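Local coordinates for protein putative acetyltransferase (Streptococcus mutans, PDB 3LD2) that binds coenzyme A and, as a member of the GNAT acetyltransferase family, probably transfers an acyl group from acyl-coenzyme A to an acceptor, at residues M40-N53 and P66-E78. Residues are numbered along the deposited sequence; the frame is centred on the assembly and turned at random.
Sequences MLLSDIEQVVELEN and PVASKDQIIQKFE
Ile73 fits as a knob into the hole formed by Ile45, Val48, Val49 and Glu52, in the tightly packed middle of the contact. With chi1 at -64°, its CG2 lies anti to the backbone N and meets Ile45 CG2 at 3.9 Å, the two side chains running past each other in opposite directions, while its CG1 turns to Val49 CG2 and its CD1 lies in van der Waals contact with Glu52 OE1. Met40 CE adds to this apolar packing, touching Ile73 CG2 and, obliquely to the ring, Phe77 CD1 at 4.0 Å. Val49 CG2 also presses on the Ser69–Lys70 peptide, 3.6 Å from Lys70 N, just where Ser69 and Gln72 close a capping box at the start of helix 70-77. Helices 45-55 and 70-77 are the pair that follows the first strand of the GNAT fold, and Met40 and Val48 also pack on strand 82-88 of its sheet. At Ala68 the Asn53 amide grips the backbone twice: OD1 takes Ala68 N at 3.1 Å on an in-plane lone pair, and ND2 gives a straighter bond (165°) to Ala68 O from above that carbonyl's plane. A water links OD1 to Val67 N. The solvent side is looser. There Lys70, extended until it bends at chi4, brings NZ to the syn side of Glu46 OE1 in a 3.3 Å salt bridge.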
HETATM    1  N   MSE A  40       9.208 -10.655  -1.120  1.00 14.04           N
HETATM    2  CA  MSE A  40       8.180 -11.673  -0.916  1.00 13.90           C
HETATM    3  C   MSE A  40       8.493 -12.965  -1.689  1.00 16.94           C
HETATM    4  O   MSE A  40       8.882 -12.927  -2.857  1.00 13.32           O
HETATM    5  CB  MSE A  40       6.801 -11.135  -1.313  1.00 12.56           C
HETATM    6  CG  MSE A  40       5.670 -12.102  -1.007  1.00 17.55           C
HETATM    7 SE   MSE A  40       3.898 -11.655  -1.792  0.80 27.50          SE
HETATM    8  CE  MSE A  40       4.183 -12.099  -3.693  1.00 14.43           C
ATOM      9  N   LEU A  41       8.309 -14.105  -1.029  1.00 17.73           N
ATOM     10  CA  LEU A  41       8.518 -15.405  -1.641  1.00 13.09           C
ATOM     11  C   LEU A  41       7.234 -15.967  -2.184  1.00 16.44           C
ATOM     12  O   LEU A  41       6.142 -15.677  -1.690  1.00 17.42           O
ATOM     13  CB  LEU A  41       9.030 -16.408  -0.616  1.00 17.94           C
ATOM     14  CG  LEU A  41      10.411 -16.209  -0.037  1.00 17.78           C
ATOM     15  CD1 LEU A  41      10.578 -17.208   1.066  1.00 16.25           C
ATOM     16  CD2 LEU A  41      11.446 -16.380  -1.133  1.00 14.60           C
ATOM     17  N   LEU A  42       7.369 -16.824  -3.181  1.00 15.88           N
ATOM     18  CA  LEU A  42       6.217 -17.462  -3.753  1.00 17.35           C
ATOM     19  C   LEU A  42       5.544 -18.203  -2.617  1.00 18.74           C
ATOM     20  O   LEU A  42       4.325 -18.253  -2.534  1.00 18.25           O
ATOM     21  CB  LEU A  42       6.666 -18.443  -4.823  1.00 19.43           C
ATOM     22  CG  LEU A  42       5.877 -18.424  -6.121  1.00 22.97           C
ATOM     23  CD1 LEU A  42       6.248 -17.182  -6.873  1.00 22.66           C
ATOM     24  CD2 LEU A  42       6.222 -19.658  -6.953  1.00 26.59           C
ATOM     25  N   SER A  43       6.355 -18.774  -1.728  1.00 17.93           N
ATOM     26  CA  SER A  43       5.805 -19.570  -0.627  1.00 22.01           C
ATOM     27  C   SER A  43       5.171 -18.718   0.496  1.00 20.05           C
ATOM     28  O   SER A  43       4.514 -19.261   1.378  1.00 18.30           O
ATOM     29  CB  SER A  43       6.839 -20.568  -0.066  1.00 14.03           C
ATOM     30  OG  SER A  43       7.937 -19.928   0.565  1.00 15.27           O
ATOM     31  N   ASP A  44       5.375 -17.399   0.445  1.00 15.63           N
ATOM     32  CA  ASP A  44       4.765 -16.465   1.398  1.00 19.49           C
ATOM     33  C   ASP A  44       3.331 -16.059   1.038  1.00 18.51           C
ATOM     34  O   ASP A  44       2.657 -15.402   1.829  1.00 19.78           O
ATOM     35  CB  ASP A  44       5.571 -15.164   1.470  1.00 20.17           C
ATOM     36  CG  ASP A  44       6.807 -15.275   2.310  1.00 20.56           C
ATOM     37  OD1 ASP A  44       6.871 -16.179   3.177  1.00 28.41           O
ATOM     38  OD2 ASP A  44       7.708 -14.434   2.118  1.00 19.60           O
ATOM     39  N   ILE A  45       2.875 -16.420  -0.154  1.00 15.78           N
ATOM     40  CA  ILE A  45       1.631 -15.853  -0.673  1.00 18.49           C
ATOM     41  C   ILE A  45       0.370 -16.213   0.126  1.00 20.80           C
ATOM     42  O   ILE A  45      -0.562 -15.424   0.205  1.00 17.49           O
ATOM     43  CB  ILE A  45       1.431 -16.186  -2.169  1.00 17.15           C
ATOM     44  CG1 ILE A  45       2.441 -15.404  -3.022  1.00 16.93           C
ATOM     45  CG2 ILE A  45      -0.008 -15.901  -2.597  1.00 18.13           C
ATOM     46  CD1 ILE A  45       2.428 -15.779  -4.490  1.00 14.95           C
ATOM     47  N   GLU A  46       0.337 -17.413   0.693  1.00 26.15           N
ATOM     48  CA  GLU A  46      -0.795 -17.851   1.505  1.00 25.10           C
ATOM     49  C   GLU A  46      -1.001 -16.859   2.632  1.00 23.34           C
ATOM     50  O   GLU A  46      -2.113 -16.418   2.908  1.00 22.76           O
ATOM     51  CB  GLU A  46      -0.503 -19.213   2.135  1.00 23.69           C
ATOM     52  CG  GLU A  46      -1.605 -20.236   1.936  1.00 31.93           C
ATOM     53  CD  GLU A  46      -1.673 -20.740   0.481  1.00 49.86           C
ATOM     54  OE1 GLU A  46      -1.548 -19.908  -0.460  1.00 46.37           O
ATOM     55  OE2 GLU A  46      -1.847 -21.968   0.282  1.00 47.62           O
ATOM     56  N   GLN A  47       0.099 -16.533   3.285  1.00 20.05           N
ATOM     57  CA  GLN A  47       0.088 -15.648   4.427  1.00 25.06           C
ATOM     58  C   GLN A  47      -0.315 -14.217   4.089  1.00 20.76           C
ATOM     59  O   GLN A  47      -1.107 -13.618   4.805  1.00 22.73           O
ATOM     60  CB  GLN A  47       1.459 -15.656   5.082  1.00 22.65           C
ATOM     61  CG  GLN A  47       1.634 -16.765   6.082  1.00 22.75           C
ATOM     62  CD  GLN A  47       3.033 -16.758   6.644  1.00 31.74           C
ATOM     63  OE1 GLN A  47       3.282 -16.228   7.741  1.00 25.22           O
ATOM     64  NE2 GLN A  47       3.979 -17.303   5.864  1.00 25.38           N
ATOM     65  N   VAL A  48       0.261 -13.683   3.020  1.00 18.43           N
ATOM     66  CA  VAL A  48      -0.072 -12.359   2.504  1.00 19.75           C
ATOM     67  C   VAL A  48      -1.575 -12.242   2.192  1.00 18.81           C
ATOM     68  O   VAL A  48      -2.239 -11.297   2.619  1.00 16.23           O
ATOM     69  CB  VAL A  48       0.800 -12.029   1.252  1.00 16.65           C
ATOM     70  CG1 VAL A  48       0.271 -10.817   0.520  1.00 13.88           C
ATOM     71  CG2 VAL A  48       2.252 -11.842   1.660  1.00 11.93           C
ATOM     72  N   VAL A  49      -2.116 -13.223   1.477  1.00 17.66           N
ATOM     73  CA  VAL A  49      -3.564 -13.316   1.306  1.00 20.16           C
ATOM     74  C   VAL A  49      -4.367 -13.218   2.627  1.00 20.12           C
ATOM     75  O   VAL A  49      -5.257 -12.376   2.752  1.00 22.20           O
ATOM     76  CB  VAL A  49      -3.958 -14.580   0.533  1.00 18.24           C
ATOM     77  CG1 VAL A  49      -5.484 -14.782   0.562  1.00 15.30           C
ATOM     78  CG2 VAL A  49      -3.467 -14.470  -0.895  1.00 17.77           C
ATOM     79  N   GLU A  50      -4.046 -14.065   3.597  1.00 18.36           N
ATOM     80  CA  GLU A  50      -4.708 -14.055   4.897  1.00 20.49           C
ATOM     81  C   GLU A  50      -4.607 -12.713   5.582  1.00 22.35           C
ATOM     82  O   GLU A  50      -5.583 -12.204   6.117  1.00 22.33           O
ATOM     83  CB  GLU A  50      -4.094 -15.106   5.820  1.00 22.34           C
ATOM     84  CG  GLU A  50      -4.788 -16.461   5.780  1.00 33.85           C
ATOM     85  CD  GLU A  50      -6.232 -16.427   6.323  1.00 42.22           C
ATOM     86  OE1 GLU A  50      -7.155 -16.619   5.500  1.00 42.12           O
ATOM     87  OE2 GLU A  50      -6.441 -16.219   7.552  1.00 38.89           O
ATOM     88  N   LEU A  51      -3.407 -12.149   5.583  1.00 19.23           N
ATOM     89  CA  LEU A  51      -3.176 -10.876   6.234  1.00 16.53           C
ATOM     90  C   LEU A  51      -3.997  -9.766   5.583  1.00 20.66           C
ATOM     91  O   LEU A  51      -4.577  -8.925   6.268  1.00 23.03           O
ATOM     92  CB  LEU A  51      -1.690 -10.523   6.199  1.00 14.20           C
ATOM     93  CG  LEU A  51      -1.336  -9.057   6.477  1.00 16.33           C
ATOM     94  CD1 LEU A  51      -2.012  -8.553   7.751  1.00 17.08           C
ATOM     95  CD2 LEU A  51       0.133  -8.915   6.605  1.00 12.65           C
ATOM     96  N   GLU A  52      -4.043  -9.756   4.259  1.00 19.38           N
ATOM     97  CA  GLU A  52      -4.684  -8.658   3.568  1.00 19.38           C
ATOM     98  C   GLU A  52      -6.161  -8.735   3.808  1.00 22.51           C
ATOM     99  O   GLU A  52      -6.830  -7.710   3.992  1.00 20.57           O
ATOM    100  CB  GLU A  52      -4.395  -8.700   2.077  1.00 16.47           C
ATOM    101  CG  GLU A  52      -3.275  -7.768   1.706  1.00 20.71           C
ATOM    102  CD  GLU A  52      -2.957  -7.807   0.244  1.00 22.47           C
ATOM    103  OE1 GLU A  52      -1.810  -8.164  -0.053  1.00 21.04           O
ATOM    104  OE2 GLU A  52      -3.844  -7.513  -0.605  1.00 23.16           O
ATOM    105  N   ASN A  53      -6.664  -9.962   3.805  1.00 19.31           N
ATOM    106  CA  ASN A  53      -8.087 -10.166   3.909  1.00 20.86           C
ATOM    107  C   ASN A  53      -8.574  -9.929   5.345  1.00 24.10           C
ATOM    108  O   ASN A  53      -9.770  -9.768   5.574  1.00 24.96           O
ATOM    109  CB  ASN A  53      -8.487 -11.542   3.384  1.00 16.12           C
ATOM    110  CG  ASN A  53      -8.556 -11.601   1.855  1.00 20.08           C
ATOM    111  OD1 ASN A  53      -8.631 -10.577   1.178  1.00 22.00           O
ATOM    112  ND2 ASN A  53      -8.550 -12.810   1.309  1.00 17.67           N
ATOM    113  N   PRO A  66     -14.097  -9.822  -0.494  1.00 22.81           N
ATOM    114  CA  PRO A  66     -12.667  -9.698  -0.197  1.00 22.18           C
ATOM    115  C   PRO A  66     -11.903  -9.186  -1.414  1.00 22.18           C
ATOM    116  O   PRO A  66     -12.285  -9.479  -2.542  1.00 20.93           O
ATOM    117  CB  PRO A  66     -12.240 -11.154   0.089  1.00 22.98           C
ATOM    118  CG  PRO A  66     -13.479 -12.024  -0.115  1.00 19.85           C
ATOM    119  CD  PRO A  66     -14.447 -11.197  -0.896  1.00 21.85           C
ATOM    120  N   VAL A  67     -10.828  -8.441  -1.192  1.00 22.59           N
ATOM    121  CA  VAL A  67     -10.025  -7.961  -2.304  1.00 25.06           C
ATOM    122  C   VAL A  67      -8.884  -8.929  -2.707  1.00 25.35           C
ATOM    123  O   VAL A  67      -8.420  -8.897  -3.836  1.00 20.78           O
ATOM    124  CB  VAL A  67      -9.437  -6.574  -1.998  1.00 24.64           C
ATOM    125  CG1 VAL A  67     -10.414  -5.768  -1.150  1.00 23.27           C
ATOM    126  CG2 VAL A  67      -8.121  -6.715  -1.268  1.00 25.83           C
ATOM    127  N   ALA A  68      -8.435  -9.789  -1.795  1.00 25.91           N
ATOM    128  CA  ALA A  68      -7.269 -10.622  -2.078  1.00 22.48           C
ATOM    129  C   ALA A  68      -7.613 -12.085  -2.311  1.00 24.21           C
ATOM    130  O   ALA A  68      -8.572 -12.610  -1.752  1.00 25.34           O
ATOM    131  CB  ALA A  68      -6.231 -10.493  -0.977  1.00 20.95           C
ATOM    132  N   SER A  69      -6.822 -12.727  -3.160  1.00 23.52           N
ATOM    133  CA  SER A  69      -6.900 -14.162  -3.360  1.00 24.33           C
ATOM    134  C   SER A  69      -5.535 -14.622  -3.843  1.00 22.28           C
ATOM    135  O   SER A  69      -4.744 -13.812  -4.318  1.00 22.90           O
ATOM    136  CB  SER A  69      -7.972 -14.500  -4.394  1.00 26.05           C
ATOM    137  OG  SER A  69      -7.640 -13.947  -5.661  1.00 28.25           O
ATOM    138  N   LYS A  70      -5.265 -15.917  -3.706  1.00 26.90           N
ATOM    139  CA  LYS A  70      -3.987 -16.504  -4.110  1.00 26.81           C
ATOM    140  C   LYS A  70      -3.701 -16.156  -5.559  1.00 23.34           C
ATOM    141  O   LYS A  70      -2.613 -15.713  -5.907  1.00 25.37           O
ATOM    142  CB  LYS A  70      -4.035 -18.025  -3.934  1.00 30.99           C
ATOM    143  CG  LYS A  70      -2.709 -18.752  -4.122  1.00 35.02           C
ATOM    144  CD  LYS A  70      -2.917 -20.279  -4.047  1.00 38.06           C
ATOM    145  CE  LYS A  70      -1.661 -21.055  -4.441  1.00 46.79           C
ATOM    146  NZ  LYS A  70      -0.644 -21.110  -3.344  1.00 50.21           N
ATOM    147  N   ASP A  71      -4.705 -16.314  -6.402  1.00 21.76           N
ATOM    148  CA  ASP A  71      -4.525 -16.083  -7.816  1.00 21.93           C
ATOM    149  C   ASP A  71      -4.434 -14.625  -8.214  1.00 24.45           C
ATOM    150  O   ASP A  71      -3.758 -14.292  -9.181  1.00 25.33           O
ATOM    151  CB  ASP A  71      -5.625 -16.769  -8.592  1.00 25.02           C
ATOM    152  CG  ASP A  71      -5.253 -18.174  -8.957  1.00 41.08           C
ATOM    153  OD1 ASP A  71      -4.793 -18.353 -10.112  1.00 50.98           O
ATOM    154  OD2 ASP A  71      -5.372 -19.079  -8.085  1.00 34.27           O
ATOM    155  N   GLN A  72      -5.127 -13.754  -7.490  1.00 22.93           N
ATOM    156  CA  GLN A  72      -4.983 -12.338  -7.740  1.00 21.96           C
ATOM    157  C   GLN A  72      -3.549 -11.941  -7.433  1.00 20.71           C
ATOM    158  O   GLN A  72      -2.942 -11.183  -8.178  1.00 22.26           O
ATOM    159  CB  GLN A  72      -6.013 -11.524  -6.940  1.00 25.57           C
ATOM    160  CG  GLN A  72      -5.713 -10.026  -6.770  1.00 21.73           C
ATOM    161  CD  GLN A  72      -5.375  -9.657  -5.328  1.00 24.03           C
ATOM    162  OE1 GLN A  72      -5.321 -10.526  -4.459  1.00 26.44           O
ATOM    163  NE2 GLN A  72      -5.154  -8.371  -5.068  1.00 26.53           N
ATOM    164  N   ILE A  73      -2.986 -12.501  -6.369  1.00 21.16           N
ATOM    165  CA  ILE A  73      -1.644 -12.106  -5.940  1.00 21.92           C
ATOM    166  C   ILE A  73      -0.570 -12.618  -6.893  1.00 19.89           C
ATOM    167  O   ILE A  73       0.424 -11.936  -7.144  1.00 17.90           O
ATOM    168  CB  ILE A  73      -1.339 -12.566  -4.499  1.00 23.13           C
ATOM    169  CG1 ILE A  73      -2.276 -11.862  -3.509  1.00 21.50           C
ATOM    170  CG2 ILE A  73       0.116 -12.295  -4.136  1.00 14.99           C
ATOM    171  CD1 ILE A  73      -1.858 -10.465  -3.152  1.00 17.03           C
ATOM    172  N   ILE A  74      -0.785 -13.810  -7.435  1.00 19.92           N
ATOM    173  CA  ILE A  74       0.135 -14.386  -8.406  1.00 18.59           C
ATOM    174  C   ILE A  74       0.094 -13.581  -9.703  1.00 20.14           C
ATOM    175  O   ILE A  74       1.135 -13.268 -10.287  1.00 18.73           O
ATOM    176  CB  ILE A  74      -0.211 -15.860  -8.690  1.00 23.48           C
ATOM    177  CG1 ILE A  74      -0.009 -16.712  -7.432  1.00 23.63           C
ATOM    178  CG2 ILE A  74       0.617 -16.395  -9.842  1.00 22.14           C
ATOM    179  CD1 ILE A  74      -0.735 -18.033  -7.481  1.00 22.29           C
ATOM    180  N   GLN A  75      -1.114 -13.233 -10.138  1.00 21.49           N
ATOM    181  CA  GLN A  75      -1.311 -12.411 -11.334  1.00 21.71           C
ATOM    182  C   GLN A  75      -0.425 -11.186 -11.277  1.00 19.57           C
ATOM    183  O   GLN A  75       0.247 -10.817 -12.258  1.00 18.08           O
ATOM    184  CB  GLN A  75      -2.756 -11.942 -11.403  1.00 27.09           C
ATOM    185  CG  GLN A  75      -3.286 -11.750 -12.804  1.00 35.85           C
ATOM    186  CD  GLN A  75      -3.902 -13.030 -13.359  1.00 54.16           C
ATOM    187  OE1 GLN A  75      -3.912 -14.072 -12.688  1.00 53.59           O
ATOM    188  NE2 GLN A  75      -4.425 -12.958 -14.586  1.00 60.78           N
ATOM    189  N   LYS A  76      -0.443 -10.555 -10.109  1.00 18.64           N
ATOM    190  CA  LYS A  76       0.328  -9.346  -9.867  1.00 20.94           C
ATOM    191  C   LYS A  76       1.793  -9.642  -9.870  1.00 15.93           C
ATOM    192  O   LYS A  76       2.567  -8.931 -10.501  1.00 16.95           O
ATOM    193  CB  LYS A  76      -0.067  -8.704  -8.533  1.00 21.25           C
ATOM    194  CG  LYS A  76      -1.399  -8.011  -8.592  1.00 21.33           C
ATOM    195  CD  LYS A  76      -1.961  -7.762  -7.221  1.00 23.73           C
ATOM    196  CE  LYS A  76      -1.557  -6.406  -6.716  1.00 30.94           C
ATOM    197  NZ  LYS A  76      -2.700  -5.821  -5.933  1.00 40.16           N
ATOM    198  N   PHE A  77       2.171 -10.693  -9.157  1.00 15.42           N
ATOM    199  CA  PHE A  77       3.561 -11.093  -9.090  1.00 16.23           C
ATOM    200  C   PHE A  77       4.108 -11.335 -10.511  1.00 18.20           C
ATOM    201  O   PHE A  77       5.226 -10.928 -10.825  1.00 13.98           O
ATOM    202  CB  PHE A  77       3.686 -12.344  -8.233  1.00 17.42           C
ATOM    203  CG  PHE A  77       5.088 -12.650  -7.814  1.00 18.23           C
ATOM    204  CD1 PHE A  77       5.880 -11.670  -7.235  1.00 16.08           C
ATOM    205  CD2 PHE A  77       5.617 -13.915  -7.997  1.00 19.35           C
ATOM    206  CE1 PHE A  77       7.174 -11.941  -6.842  1.00 16.73           C
ATOM    207  CE2 PHE A  77       6.927 -14.198  -7.602  1.00 21.58           C
ATOM    208  CZ  PHE A  77       7.703 -13.212  -7.018  1.00 18.20           C
ATOM    209  N   GLU A  78       3.287 -11.977 -11.351  1.00 15.54           N
ATOM    210  CA  GLU A  78       3.615 -12.287 -12.738  1.00 17.37           C
ATOM    211  C   GLU A  78       3.486 -11.117 -13.726  1.00 21.78           C
ATOM    212  O   GLU A  78       3.771 -11.268 -14.928  1.00 21.04           O
ATOM    213  CB  GLU A  78       2.753 -13.446 -13.239  1.00 15.90           C
ATOM    214  CG  GLU A  78       2.939 -14.738 -12.452  1.00 19.95           C
ATOM    215  CD  GLU A  78       2.206 -15.915 -13.062  1.00 21.33           C
ATOM    216  OE1 GLU A  78       1.339 -15.691 -13.937  1.00 31.42           O
ATOM    217  OE2 GLU A  78       2.486 -17.067 -12.667  1.00 23.55           O
TER
HETATM  218  O   HOH W   1     -10.171  -8.136   1.345  1.00 17.09           O